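Side-chain contacts in archaeal flagellar ATP-binding protein FlaH (Methanocaldococcus jannaschii DSM 2661, PDB 4WIA), which probably binds and hydrolyses ATP, with magnesium, as a KaiC-like P-loop ATPase that forms part of the archaellum, the archaeal flagellum: residues A[31-36]-A[171-176]; A[61-66]-A[129-134]; A[27-32]-A[144-149]; A[199-204]-A[209-214]. All coordinates share one frame; numbering follows the deposited sequence.

Contact 1. Residues A[31-36]-A[171-176]; sequences IIEGEE and SVLTII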
loop_
_atom_site.group_PDB
_atom_site.type_symbol
_atom_site.label_atom_id
_atom_site.label_comp_id
_atom_site.label_asym_id
_atom_site.label_seq_id
_atom_site.Cartn_x
_atom_site.Cartn_y
_atom_site.Cartn_z
ATOM N N ILE A 31 -23.966 -9.394 -5.984
ATOM C CA ILE A 31 -24.307 -10.534 -6.802
ATOM C C ILE A 31 -23.860 -10.289 -8.232
ATOM O O ILE A 31 -24.241 -9.298 -8.844
ATOM C CB ILE A 31 -25.848 -10.775 -6.788
ATOM C CG1 ILE A 31 -26.311 -11.062 -5.365
ATOM C CG2 ILE A 31 -26.215 -11.937 -7.712
ATOM C CD1 ILE A 31 -25.708 -12.302 -4.745
ATOM N N ILE A 32 -23.065 -11.193 -8.757
ATOM C CA ILE A 32 -22.635 -11.131 -10.130
ATOM C C ILE A 32 -23.289 -12.210 -10.933
ATOM O O ILE A 32 -22.994 -13.368 -10.751
ATOM C CB ILE A 32 -21.122 -11.237 -10.226
ATOM C CG1 ILE A 32 -20.473 -10.155 -9.322
ATOM C CG2 ILE A 32 -20.711 -11.022 -11.674
ATOM C CD1 ILE A 32 -18.961 -10.302 -9.177
ATOM N N GLU A 33 -24.226 -11.829 -11.780
ATOM C CA GLU A 33 -25.097 -12.772 -12.428
ATOM C C GLU A 33 -24.857 -12.732 -13.916
ATOM O O GLU A 33 -24.986 -11.667 -14.549
ATOM C CB GLU A 33 -26.577 -12.422 -12.130
ATOM C CG GLU A 33 -27.592 -13.175 -13.014
ATOM C CD GLU A 33 -29.053 -12.916 -12.707
ATOM O OE1 GLU A 33 -29.370 -12.002 -11.915
ATOM O OE2 GLU A 33 -29.905 -13.675 -13.255
ATOM N N GLY A 34 -24.602 -13.890 -14.513
ATOM C CA GLY A 34 -24.449 -13.964 -15.954
ATOM C C GLY A 34 -24.173 -15.394 -16.334
ATOM O O GLY A 34 -23.816 -16.203 -15.491
ATOM N N GLU A 35 -24.284 -15.677 -17.618
ATOM C CA GLU A 35 -24.022 -16.998 -18.133
ATOM C C GLU A 35 -22.535 -17.396 -18.102
ATOM O O GLU A 35 -21.649 -16.598 -17.783
ATOM C CB GLU A 35 -24.553 -17.101 -19.557
ATOM C CG GLU A 35 -26.024 -16.786 -19.619
ATOM C CD GLU A 35 -26.691 -17.276 -20.873
ATOM O OE1 GLU A 35 -27.832 -16.835 -21.110
ATOM O OE2 GLU A 35 -26.091 -18.093 -21.596
ATOM N N GLU A 36 -22.277 -18.655 -18.419
ATOM C CA GLU A 36 -20.910 -19.130 -18.483
ATOM C C GLU A 36 -20.095 -18.228 -19.366
ATOM O O GLU A 36 -20.605 -17.755 -20.359
ATOM C CB GLU A 36 -20.877 -20.510 -19.125
ATOM C CG GLU A 36 -21.779 -21.525 -18.462
ATOM C CD GLU A 36 -21.565 -22.933 -18.964
ATOM O OE1 GLU A 36 -21.842 -23.873 -18.204
ATOM O OE2 GLU A 36 -21.142 -23.098 -20.126
ATOM N N SER A 171 -37.763 -17.925 -10.155
ATOM C CA SER A 171 -38.342 -17.696 -8.832
ATOM C C SER A 171 -37.205 -17.471 -7.825
ATOM O O SER A 171 -37.215 -16.498 -7.074
ATOM C CB SER A 171 -39.281 -18.853 -8.438
ATOM O OG SER A 171 -38.566 -20.073 -8.297
ATOM N N VAL A 172 -36.186 -18.313 -7.885
ATOM C CA VAL A 172 -35.057 -18.222 -6.964
ATOM C C VAL A 172 -34.169 -16.995 -7.258
ATOM O O VAL A 172 -33.697 -16.268 -6.346
ATOM C CB VAL A 172 -34.222 -19.510 -7.059
ATOM C CG1 VAL A 172 -33.027 -19.429 -6.136
ATOM C CG2 VAL A 172 -35.056 -20.738 -6.735
ATOM N N LEU A 173 -33.937 -16.770 -8.537
ATOM C CA LEU A 173 -33.054 -15.668 -8.961
ATOM C C LEU A 173 -33.597 -14.329 -8.473
ATOM O O LEU A 173 -32.847 -13.525 -7.934
ATOM C CB LEU A 173 -32.906 -15.675 -10.489
ATOM C CG LEU A 173 -32.145 -16.865 -11.092
ATOM C CD1 LEU A 173 -32.319 -16.961 -12.617
ATOM C CD2 LEU A 173 -30.691 -16.842 -10.696
ATOM N N THR A 174 -34.896 -14.098 -8.677
ATOM C CA THR A 174 -35.567 -12.885 -8.195
ATOM C C THR A 174 -35.300 -12.605 -6.714
ATOM O O THR A 174 -35.166 -11.455 -6.320
ATOM C CB THR A 174 -37.071 -13.014 -8.394
ATOM O OG1 THR A 174 -37.384 -13.084 -9.797
ATOM C CG2 THR A 174 -37.802 -11.837 -7.781
ATOM N N ILE A 175 -35.205 -13.655 -5.898
ATOM C CA ILE A 175 -34.994 -13.491 -4.459
ATOM C C ILE A 175 -33.603 -13.035 -4.193
ATOM O O ILE A 175 -33.350 -12.183 -3.353
ATOM C CB ILE A 175 -35.274 -14.821 -3.677
ATOM C CG1 ILE A 175 -36.762 -15.152 -3.739
ATOM C CG2 ILE A 175 -34.815 -14.720 -2.222
ATOM C CD1 ILE A 175 -37.076 -16.590 -3.405
ATOM N N ILE A 176 -32.666 -13.654 -4.890
ATOM C CA ILE A 176 -31.265 -13.302 -4.712
ATOM C C ILE A 176 -31.092 -11.850 -5.108
ATOM O O ILE A 176 -30.410 -11.086 -4.433
ATOM C CB ILE A 176 -30.355 -14.237 -5.544
ATOM C CG1 ILE A 176 -30.454 -15.667 -4.982
ATOM C CG2 ILE A 176 -28.908 -13.759 -5.528
ATOM C CD1 ILE A 176 -29.823 -16.724 -5.875
#
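Ile31 and Ile176 face each other with CA atoms 7.8 Å apart, where strand 29-33 passes helix 170-179; further along, Glu33 lies opposite Leu173. The setting is a P-loop NTPase of the KaiC family. Strand 29-33 runs straight into the probable Walker A loop, which begins with Gly34 and leads to Lys40.

Ile31 and Glu33 both point at the helix. Ile32, between them, points to the other face of the sheet and packs on helix 40-53. The side chains of Ile31 and Ile176 cross at about a right angle. One methyl of the helix residue does all the touching. Its CG2 nestles among three carbons of Ile31. Ile31 CD1 is folded over by a chi2 of -62° and lies 3.6 Å from Ile176 CG2. Ile31 CG1 follows at 3.7 Å from the same methyl, and Ile31 CG2 also borders it.

Glu33 behaves differently. Its chain runs out extended, with CG anti to the backbone N (chi1 167°), and carries the carboxylate to the helix. There OE2 forms a salt bridge with Arg177 NH1, one helical turn beyond Leu173. The buried carboxylate therefore has a charged mate. The side chains of Glu33 and Lys40 are about 6 Å apart at their nearest atoms; Lys40 is a likely ATP-binding residue. Leu173 borders the carboxylate with its forked end: CD1 and CD2 of Leu173 are each 4.1 Å from Glu33 OE2.

Contact 2. Residues A[61-66]-A[129-134]; sequences VSTQLT and ISALIA. With SO4 (sulfate ion), chain F.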
loop_
_atom_site.group_PDB
_atom_site.type_symbol
_atom_site.label_atom_id
_atom_site.label_comp_id
_atom_site.label_asym_id
_atom_site.label_seq_id
_atom_site.Cartn_x
_atom_site.Cartn_y
_atom_site.Cartn_z
ATOM N N VAL A 61 -14.244 -19.003 -2.025
ATOM C CA VAL A 61 -14.791 -20.318 -2.105
ATOM C C VAL A 61 -15.133 -20.559 -3.568
ATOM O O VAL A 61 -15.986 -19.881 -4.111
ATOM C CB VAL A 61 -16.075 -20.439 -1.264
ATOM C CG1 VAL A 61 -16.664 -21.868 -1.312
ATOM C CG2 VAL A 61 -15.826 -20.026 0.169
ATOM N N SER A 62 -14.484 -21.548 -4.174
ATOM C CA SER A 62 -14.646 -21.878 -5.570
ATOM C C SER A 62 -15.266 -23.296 -5.744
ATOM O O SER A 62 -14.731 -24.258 -5.247
ATOM C CB SER A 62 -13.274 -21.903 -6.261
ATOM O OG SER A 62 -13.386 -22.321 -7.612
ATOM N N THR A 63 -16.310 -23.394 -6.551
ATOM C CA THR A 63 -16.823 -24.653 -7.016
ATOM C C THR A 63 -16.149 -25.156 -8.270
ATOM O O THR A 63 -16.612 -26.118 -8.847
ATOM C CB THR A 63 -18.321 -24.502 -7.338
ATOM O OG1 THR A 63 -18.536 -23.410 -8.246
ATOM C CG2 THR A 63 -19.076 -24.205 -6.068
ATOM N N GLN A 64 -15.087 -24.489 -8.742
ATOM C CA GLN A 64 -14.498 -24.824 -10.057
ATOM C C GLN A 64 -12.996 -25.134 -10.065
ATOM O O GLN A 64 -12.575 -25.970 -10.824
ATOM C CB GLN A 64 -14.795 -23.696 -11.048
ATOM C CG GLN A 64 -16.281 -23.505 -11.278
ATOM C CD GLN A 64 -16.570 -22.384 -12.249
ATOM O OE1 GLN A 64 -15.664 -21.763 -12.774
ATOM N NE2 GLN A 64 -17.840 -22.072 -12.431
ATOM N N LEU A 65 -12.208 -24.477 -9.228
ATOM C CA LEU A 65 -10.785 -24.593 -9.286
ATOM C C LEU A 65 -10.205 -25.120 -7.987
ATOM O O LEU A 65 -10.500 -24.628 -6.881
ATOM C CB LEU A 65 -10.161 -23.220 -9.587
ATOM C CG LEU A 65 -10.630 -22.495 -10.873
ATOM C CD1 LEU A 65 -10.004 -21.139 -10.991
ATOM C CD2 LEU A 65 -10.288 -23.300 -12.155
ATOM N N THR A 66 -9.296 -26.076 -8.144
ATOM C CA THR A 66 -8.443 -26.521 -7.050
ATOM C C THR A 66 -7.517 -25.381 -6.727
ATOM O O THR A 66 -7.462 -24.388 -7.462
ATOM C CB THR A 66 -7.545 -27.701 -7.437
ATOM O OG1 THR A 66 -6.736 -27.322 -8.554
ATOM C CG2 THR A 66 -8.346 -28.933 -7.781
ATOM N N ILE A 129 -22.183 -19.466 -6.124
ATOM C CA ILE A 129 -23.237 -19.711 -5.179
ATOM C C ILE A 129 -24.388 -20.435 -5.890
ATOM O O ILE A 129 -25.028 -21.296 -5.290
ATOM C CB ILE A 129 -23.714 -18.441 -4.475
ATOM C CG1 ILE A 129 -24.393 -18.768 -3.157
ATOM C CG2 ILE A 129 -24.709 -17.703 -5.334
ATOM C CD1 ILE A 129 -23.529 -19.467 -2.132
ATOM N N SER A 130 -24.594 -20.165 -7.180
ATOM C CA SER A 130 -25.650 -20.859 -7.925
ATOM C C SER A 130 -25.411 -22.381 -8.010
ATOM O O SER A 130 -26.363 -23.159 -7.840
ATOM C CB SER A 130 -25.904 -20.244 -9.314
ATOM O OG SER A 130 -24.840 -20.460 -10.219
ATOM N N ALA A 131 -24.165 -22.820 -8.214
ATOM C CA ALA A 131 -23.864 -24.262 -8.197
ATOM C C ALA A 131 -24.120 -24.871 -6.808
ATOM O O ALA A 131 -24.658 -25.982 -6.698
ATOM C CB ALA A 131 -22.447 -24.528 -8.624
ATOM N N LEU A 132 -23.781 -24.149 -5.742
ATOM C CA LEU A 132 -23.983 -24.661 -4.376
ATOM C C LEU A 132 -25.456 -24.780 -4.014
ATOM O O LEU A 132 -25.848 -25.728 -3.331
ATOM C CB LEU A 132 -23.292 -23.743 -3.378
ATOM C CG LEU A 132 -21.765 -23.750 -3.442
ATOM C CD1 LEU A 132 -21.146 -22.618 -2.637
ATOM C CD2 LEU A 132 -21.164 -25.073 -2.966
ATOM N N ILE A 133 -26.280 -23.824 -4.441
ATOM C CA ILE A 133 -27.718 -23.940 -4.235
ATOM C C ILE A 133 -28.284 -25.090 -5.067
ATOM O O ILE A 133 -28.944 -25.985 -4.536
ATOM C CB ILE A 133 -28.457 -22.638 -4.577
ATOM C CG1 ILE A 133 -27.951 -21.541 -3.628
ATOM C CG2 ILE A 133 -29.971 -22.835 -4.452
ATOM C CD1 ILE A 133 -28.270 -20.100 -4.022
ATOM N N ALA A 134 -28.010 -25.074 -6.367
ATOM C CA ALA A 134 -28.617 -26.019 -7.302
ATOM C C ALA A 134 -28.315 -27.458 -6.938
ATOM O O ALA A 134 -29.084 -28.334 -7.280
ATOM C CB ALA A 134 -28.158 -25.729 -8.723
HETATM S S SO4 F . -20.582 -20.411 -14.159
HETATM O O1 SO4 F . -21.249 -19.404 -14.999
HETATM O O2 SO4 F . -19.227 -20.879 -14.590
HETATM O O3 SO4 F . -21.530 -21.548 -14.308
HETATM O O4 SO4 F . -20.423 -19.995 -12.713
#
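Thr63 and Leu132 meet obliquely, methyl against branch point. CG2 of Thr63 lies 3.8 Å from Leu132 CG and equally near Leu132 CD2. The hydroxyl side of Thr63 is turned to Ala131, with OG1 4.1 Å from Ala131 CB. A chi1 of 54° sets OG1 between the backbone N and the carbonyl carbon. There it is hydrogen-bonded to the backbone N of Ser128, just ahead of the helix. The buried hydroxyl is thus satisfied, and the methyl is left to face the leucine.

Ser62 shapes the turn that follows. Its OG accepts from Gln64 N at 3.0 Å and from Leu65 N at 2.9 Å, forming an ST turn and an ST motif. Gln64, probably an ATP ligand, extends its chain away from the turn. Its NE2 gives a bent bond of 2.8 Å to sulfate O2 (140° at the hydrogen). Lys40 and Asn164 also hold this sulfate, probably from the crystallisation liquor; its place is consistent with a phosphate site.

Residues 61-62 end strand 58-62, which pairs with strand 123-127. Helix 129-134 starts right after that neighbouring strand. Leu132 also packs on helix 108-114, while Ile129 rests on strand 158-163 and helix 142-153.

Contact 3. Residues A[27-32]-A[144-149]; sequences GSLIII and DLMAFF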
loop_
_atom_site.group_PDB
_atom_site.type_symbol
_atom_site.label_atom_id
_atom_site.label_comp_id
_atom_site.label_asym_id
_atom_site.label_seq_id
_atom_site.Cartn_x
_atom_site.Cartn_y
_atom_site.Cartn_z
ATOM N N GLY A 27 -20.425 -3.926 4.244
ATOM C CA GLY A 27 -21.757 -4.457 4.352
ATOM C C GLY A 27 -22.411 -4.757 3.020
ATOM O O GLY A 27 -23.594 -4.936 2.965
ATOM N N SER A 28 -21.674 -4.760 1.925
ATOM C CA SER A 28 -22.295 -5.027 0.637
ATOM C C SER A 28 -22.498 -6.549 0.441
ATOM O O SER A 28 -21.629 -7.360 0.826
ATOM C CB SER A 28 -21.416 -4.467 -0.491
ATOM O OG SER A 28 -21.460 -3.028 -0.520
ATOM N N LEU A 29 -23.616 -6.893 -0.165
ATOM C CA LEU A 29 -23.802 -8.147 -0.791
ATOM C C LEU A 29 -23.871 -7.936 -2.312
ATOM O O LEU A 29 -24.876 -7.452 -2.867
ATOM C CB LEU A 29 -25.084 -8.808 -0.322
ATOM C CG LEU A 29 -25.418 -10.140 -1.023
ATOM C CD1 LEU A 29 -24.408 -11.226 -0.734
ATOM C CD2 LEU A 29 -26.810 -10.611 -0.601
ATOM N N ILE A 30 -22.829 -8.371 -2.980
ATOM C CA ILE A 30 -22.689 -8.176 -4.370
ATOM C C ILE A 30 -23.042 -9.467 -5.067
ATOM O O ILE A 30 -22.494 -10.517 -4.770
ATOM C CB ILE A 30 -21.224 -7.850 -4.711
ATOM C CG1 ILE A 30 -20.731 -6.695 -3.837
ATOM C CG2 ILE A 30 -21.092 -7.518 -6.194
ATOM C CD1 ILE A 30 -19.371 -6.140 -4.217
ATOM N N ILE A 31 -23.966 -9.394 -5.984
ATOM C CA ILE A 31 -24.307 -10.534 -6.802
ATOM C C ILE A 31 -23.860 -10.289 -8.232
ATOM O O ILE A 31 -24.241 -9.298 -8.844
ATOM C CB ILE A 31 -25.848 -10.775 -6.788
ATOM C CG1 ILE A 31 -26.311 -11.062 -5.365
ATOM C CG2 ILE A 31 -26.215 -11.937 -7.712
ATOM C CD1 ILE A 31 -25.708 -12.302 -4.745
ATOM N N ILE A 32 -23.065 -11.193 -8.757
ATOM C CA ILE A 32 -22.635 -11.131 -10.130
ATOM C C ILE A 32 -23.289 -12.210 -10.933
ATOM O O ILE A 32 -22.994 -13.368 -10.751
ATOM C CB ILE A 32 -21.122 -11.237 -10.226
ATOM C CG1 ILE A 32 -20.473 -10.155 -9.322
ATOM C CG2 ILE A 32 -20.711 -11.022 -11.674
ATOM C CD1 ILE A 32 -18.961 -10.302 -9.177
ATOM N N ASP A 144 -33.339 -18.458 3.550
ATOM C CA ASP A 144 -32.526 -18.744 4.747
ATOM C C ASP A 144 -31.099 -18.347 4.487
ATOM O O ASP A 144 -30.429 -17.771 5.334
ATOM C CB ASP A 144 -32.518 -20.231 5.098
ATOM C CG ASP A 144 -33.909 -20.782 5.449
ATOM O OD1 ASP A 144 -34.716 -20.100 6.109
ATOM O OD2 ASP A 144 -34.169 -21.935 5.073
ATOM N N LEU A 145 -30.615 -18.717 3.319
ATOM C CA LEU A 145 -29.258 -18.389 2.974
ATOM C C LEU A 145 -29.072 -16.878 2.899
ATOM O O LEU A 145 -28.089 -16.339 3.418
ATOM C CB LEU A 145 -28.888 -19.023 1.640
ATOM C CG LEU A 145 -27.454 -18.787 1.183
ATOM C CD1 LEU A 145 -26.464 -19.538 2.067
ATOM C CD2 LEU A 145 -27.357 -19.195 -0.274
HETATM N N MSE A 146 -30.042 -16.209 2.270
HETATM C CA MSE A 146 -29.993 -14.737 2.134
HETATM C C MSE A 146 -30.010 -14.098 3.494
HETATM O O MSE A 146 -29.271 -13.180 3.767
HETATM C CB MSE A 146 -31.113 -14.159 1.251
HETATM C CG MSE A 146 -31.024 -14.569 -0.226
HETATM SE SE MSE A 146 -29.337 -14.223 -1.179
HETATM C CE MSE A 146 -28.466 -13.291 0.321
ATOM N N ALA A 147 -30.871 -14.582 4.358
ATOM C CA ALA A 147 -30.978 -14.041 5.719
ATOM C C ALA A 147 -29.665 -14.201 6.459
ATOM O O ALA A 147 -29.265 -13.321 7.204
ATOM C CB ALA A 147 -32.117 -14.736 6.474
ATOM N N PHE A 148 -29.001 -15.328 6.245
ATOM C CA PHE A 148 -27.726 -15.563 6.863
ATOM C C PHE A 148 -26.660 -14.590 6.351
ATOM O O PHE A 148 -25.894 -14.003 7.124
ATOM C CB PHE A 148 -27.290 -17.004 6.587
ATOM C CG PHE A 148 -25.838 -17.233 6.899
ATOM C CD1 PHE A 148 -25.428 -17.390 8.213
ATOM C CD2 PHE A 148 -24.883 -17.138 5.904
ATOM C CE1 PHE A 148 -24.111 -17.547 8.530
ATOM C CE2 PHE A 148 -23.536 -17.305 6.207
ATOM C CZ PHE A 148 -23.145 -17.513 7.532
ATOM N N PHE A 149 -26.572 -14.459 5.032
ATOM C CA PHE A 149 -25.644 -13.444 4.422
ATOM C C PHE A 149 -25.902 -12.021 4.939
ATOM O O PHE A 149 -24.953 -11.289 5.238
ATOM C CB PHE A 149 -25.722 -13.444 2.892
ATOM C CG PHE A 149 -25.047 -14.615 2.228
ATOM C CD1 PHE A 149 -24.167 -15.431 2.898
ATOM C CD2 PHE A 149 -25.338 -14.894 0.911
ATOM C CE1 PHE A 149 -23.590 -16.494 2.276
ATOM C CE2 PHE A 149 -24.738 -15.948 0.263
ATOM C CZ PHE A 149 -23.848 -16.739 0.940
#
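The backbone bond from Phe149 N to Leu145 O, 2.9 Å long, holds the helical turn from which the Phe149 ring reaches Leu29 of the strand. The contact itself is apolar, and Leu29 is its centre. Its CG stands anti to the backbone N (chi1 176°), which brings its two methyls to the helix. Each methyl has its own partner there.

CD1 of Leu29 approaches the Phe149 ring obliquely and comes 4.1 Å from CD2 of that ring. CD2 of Leu29 goes to Met146, a selenomethionine. The two side chains cross at about a right angle, with Met146 CE only 3.3 Å from Leu29 CD2. This is tighter than normal carbon packing. The last torsion of Met146 is also nearly eclipsed, at -4°, so the exact place of its methyl is doubtful. That Met146 bends round to meet the strand is clearer, since its chain turns at chi2 as well.

The Phe149 ring is hemmed in by other groups. Leu145 CG, one helical turn back, sits 4.0 Å above the plane of one face of the Phe149 ring, toward its rim. The ring of Phe126 also meets Phe149, with the two planes about 20° apart. Ile159 and Cys161 of strand 158-163 touch the Phe149 side chain, and Ile159 touches Leu29 too.

Strand 29-33 has strand 158-163 on one flank and strand 182-191 on the other. Helix 142-153 packs on this mainly parallel part of the sheet, as is typical of the alpha/beta fold of P-loop NTPases.

Contact 4. Residues A[199-204]-A[209-214]; sequences AKILKY and GSYQKN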
loop_
_atom_site.group_PDB
_atom_site.type_symbol
_atom_site.label_atom_id
_atom_site.label_comp_id
_atom_site.label_asym_id
_atom_site.label_seq_id
_atom_site.Cartn_x
_atom_site.Cartn_y
_atom_site.Cartn_z
ATOM N N ALA A 199 -20.003 -5.564 -17.882
ATOM C CA ALA A 199 -20.549 -5.671 -16.550
ATOM C C ALA A 199 -21.453 -4.487 -16.325
ATOM O O ALA A 199 -20.996 -3.357 -16.312
ATOM C CB ALA A 199 -19.444 -5.651 -15.560
ATOM N N LYS A 200 -22.760 -4.720 -16.189
ATOM C CA LYS A 200 -23.682 -3.658 -15.983
ATOM C C LYS A 200 -24.183 -3.651 -14.533
ATOM O O LYS A 200 -24.640 -4.676 -14.003
ATOM C CB LYS A 200 -24.820 -3.817 -16.938
ATOM C CG LYS A 200 -25.725 -2.612 -16.980
ATOM C CD LYS A 200 -26.871 -2.871 -17.944
ATOM C CE LYS A 200 -27.244 -1.660 -18.758
ATOM N NZ LYS A 200 -27.922 -2.155 -19.983
ATOM N N ILE A 201 -24.156 -2.480 -13.910
ATOM C CA ILE A 201 -24.501 -2.374 -12.514
ATOM C C ILE A 201 -25.973 -2.030 -12.485
ATOM O O ILE A 201 -26.345 -0.887 -12.637
ATOM C CB ILE A 201 -23.663 -1.309 -11.815
ATOM C CG1 ILE A 201 -22.202 -1.764 -11.769
ATOM C CG2 ILE A 201 -24.226 -1.053 -10.420
ATOM C CD1 ILE A 201 -21.210 -0.773 -11.173
ATOM N N LEU A 202 -26.808 -3.038 -12.278
ATOM C CA LEU A 202 -28.252 -2.844 -12.271
ATOM C C LEU A 202 -28.746 -2.214 -10.998
ATOM O O LEU A 202 -29.774 -1.606 -11.001
ATOM C CB LEU A 202 -28.955 -4.156 -12.471
ATOM C CG LEU A 202 -28.582 -4.903 -13.735
ATOM C CD1 LEU A 202 -29.225 -6.282 -13.737
ATOM C CD2 LEU A 202 -29.003 -4.111 -14.948
ATOM N N LYS A 203 -27.981 -2.286 -9.927
ATOM C CA LYS A 203 -28.440 -1.787 -8.644
ATOM C C LYS A 203 -27.246 -1.626 -7.770
ATOM O O LYS A 203 -26.329 -2.418 -7.838
ATOM C CB LYS A 203 -29.358 -2.841 -8.058
ATOM C CG LYS A 203 -29.891 -2.612 -6.663
ATOM C CD LYS A 203 -30.623 -3.899 -6.266
ATOM C CE LYS A 203 -31.189 -3.874 -4.892
ATOM N NZ LYS A 203 -31.660 -5.241 -4.576
ATOM N N TYR A 204 -27.240 -0.596 -6.948
ATOM C CA TYR A 204 -26.092 -0.283 -6.137
ATOM C C TYR A 204 -26.532 0.514 -4.951
ATOM O O TYR A 204 -26.413 1.724 -4.934
ATOM C CB TYR A 204 -25.066 0.537 -6.968
ATOM C CG TYR A 204 -23.621 0.582 -6.438
ATOM C CD1 TYR A 204 -23.265 -0.028 -5.249
ATOM C CD2 TYR A 204 -22.633 1.277 -7.132
ATOM C CE1 TYR A 204 -21.953 0.038 -4.778
ATOM C CE2 TYR A 204 -21.340 1.363 -6.685
ATOM C CZ TYR A 204 -20.986 0.738 -5.510
ATOM O OH TYR A 204 -19.671 0.790 -5.064
ATOM N N GLY A 209 -20.502 6.936 -4.473
ATOM C CA GLY A 209 -20.279 8.115 -5.308
ATOM C C GLY A 209 -20.720 7.814 -6.707
ATOM O O GLY A 209 -21.173 6.680 -7.000
ATOM N N SER A 210 -20.568 8.813 -7.564
ATOM C CA SER A 210 -20.941 8.683 -8.943
ATOM C C SER A 210 -20.243 7.466 -9.521
ATOM O O SER A 210 -19.074 7.232 -9.222
ATOM C CB SER A 210 -20.527 9.936 -9.683
ATOM O OG SER A 210 -21.154 9.938 -10.931
ATOM N N TYR A 211 -20.935 6.652 -10.300
ATOM C CA TYR A 211 -20.333 5.441 -10.794
ATOM C C TYR A 211 -20.735 5.178 -12.225
ATOM O O TYR A 211 -21.699 5.752 -12.734
ATOM C CB TYR A 211 -20.658 4.235 -9.832
ATOM C CG TYR A 211 -22.088 3.941 -9.661
ATOM C CD1 TYR A 211 -22.872 4.638 -8.731
ATOM C CD2 TYR A 211 -22.698 2.995 -10.463
ATOM C CE1 TYR A 211 -24.215 4.386 -8.616
ATOM C CE2 TYR A 211 -24.063 2.736 -10.363
ATOM C CZ TYR A 211 -24.803 3.404 -9.440
ATOM O OH TYR A 211 -26.143 3.131 -9.408
ATOM N N GLN A 212 -19.995 4.330 -12.902
ATOM C CA GLN A 212 -20.313 3.962 -14.286
ATOM C C GLN A 212 -21.314 2.806 -14.265
ATOM O O GLN A 212 -21.102 1.861 -13.589
ATOM C CB GLN A 212 -19.086 3.509 -15.091
ATOM C CG GLN A 212 -18.043 4.532 -15.346
ATOM C CD GLN A 212 -18.585 5.797 -15.922
ATOM O OE1 GLN A 212 -18.860 6.742 -15.191
ATOM N NE2 GLN A 212 -18.735 5.837 -17.235
ATOM N N LYS A 213 -22.391 2.914 -15.024
ATOM C CA LYS A 213 -23.362 1.863 -15.124
ATOM C C LYS A 213 -22.872 0.695 -15.977
ATOM O O LYS A 213 -23.077 -0.464 -15.629
ATOM C CB LYS A 213 -24.632 2.420 -15.737
ATOM C CG LYS A 213 -25.824 1.540 -15.469
ATOM C CD LYS A 213 -27.163 2.175 -15.778
ATOM C CE LYS A 213 -28.277 1.148 -15.605
ATOM N NZ LYS A 213 -29.617 1.754 -15.845
ATOM N N ASN A 214 -22.249 0.997 -17.104
ATOM C CA ASN A 214 -21.736 -0.034 -17.992
ATOM C C ASN A 214 -20.251 -0.063 -17.953
ATOM O O ASN A 214 -19.629 0.879 -18.322
ATOM C CB ASN A 214 -22.183 0.251 -19.386
ATOM C CG ASN A 214 -23.669 0.146 -19.527
ATOM O OD1 ASN A 214 -24.243 -0.929 -19.344
ATOM N ND2 ASN A 214 -24.311 1.252 -19.842
#
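Tyr204 drives the edge of its ring into the face of Tyr211 in a T-shaped stack, the tight end of the contact. Tyr204 CD2 lies over the centre of the Tyr211 ring, 3.5 Å above its plane, with the ring planes at 73°. Tyr204 OH is hydrogen-bonded to Ile20 O, which helps fix that ring. Ile201 adds its CG2, 3.8 Å from Tyr211 CE2. With an alanine in place of Tyr211, the edge of Tyr204 and the Ile201 methyl would probably lose the ring they lean on.

The contact ties the end of strand 194-204 to the loop leading into its antiparallel neighbour 214-220. Leu202 and Lys203 form a classic beta bulge opposite Leu183. A nearly straight backbone bond, Ile201 N to Lys213 O at 2.9 Å, joins the segments. Lys213 O also receives a CA-H contact from Lys200 CA, 3.3 Å away.

The other end is looser and more exposed. Lys200 and Asn214 form an antiparallel non-hydrogen-bonded pair, and their side chains lie side by side. Asn214 OD1 is 3.1 Å from Lys200 CE. Lys200 NZ and Lys213 NZ, like charges, are 5.9 Å apart. Aromatic packing and a backbone bond carry the link, and the two like charges probably give it nothing.

Contacts 1 and 3 share strand 29-33, and their centres are 12 Å apart. Their helices touch, with Ile176 CA 4.1 Å from Met146 SE. Contact 2 joins the same apolar core: Ile129 CD1 is 4.1 Å from Phe149 CZ of contact 3, and Ile133 CD1 is 4.2 Å from Ile176 CD1 of contact 1. Contacts 1 and 2 both border the probable nucleotide site. Contact 1 holds the start of the probable P-loop, and contact 2 brings Gln64 to the sulfate. Contact 3 lies away from that site. Contact 4 belongs to the same sheet but stands apart. Its centre is about 25 Å from that of contact 2; its nearest atoms are about 5 Å from those of contact 3, without touching.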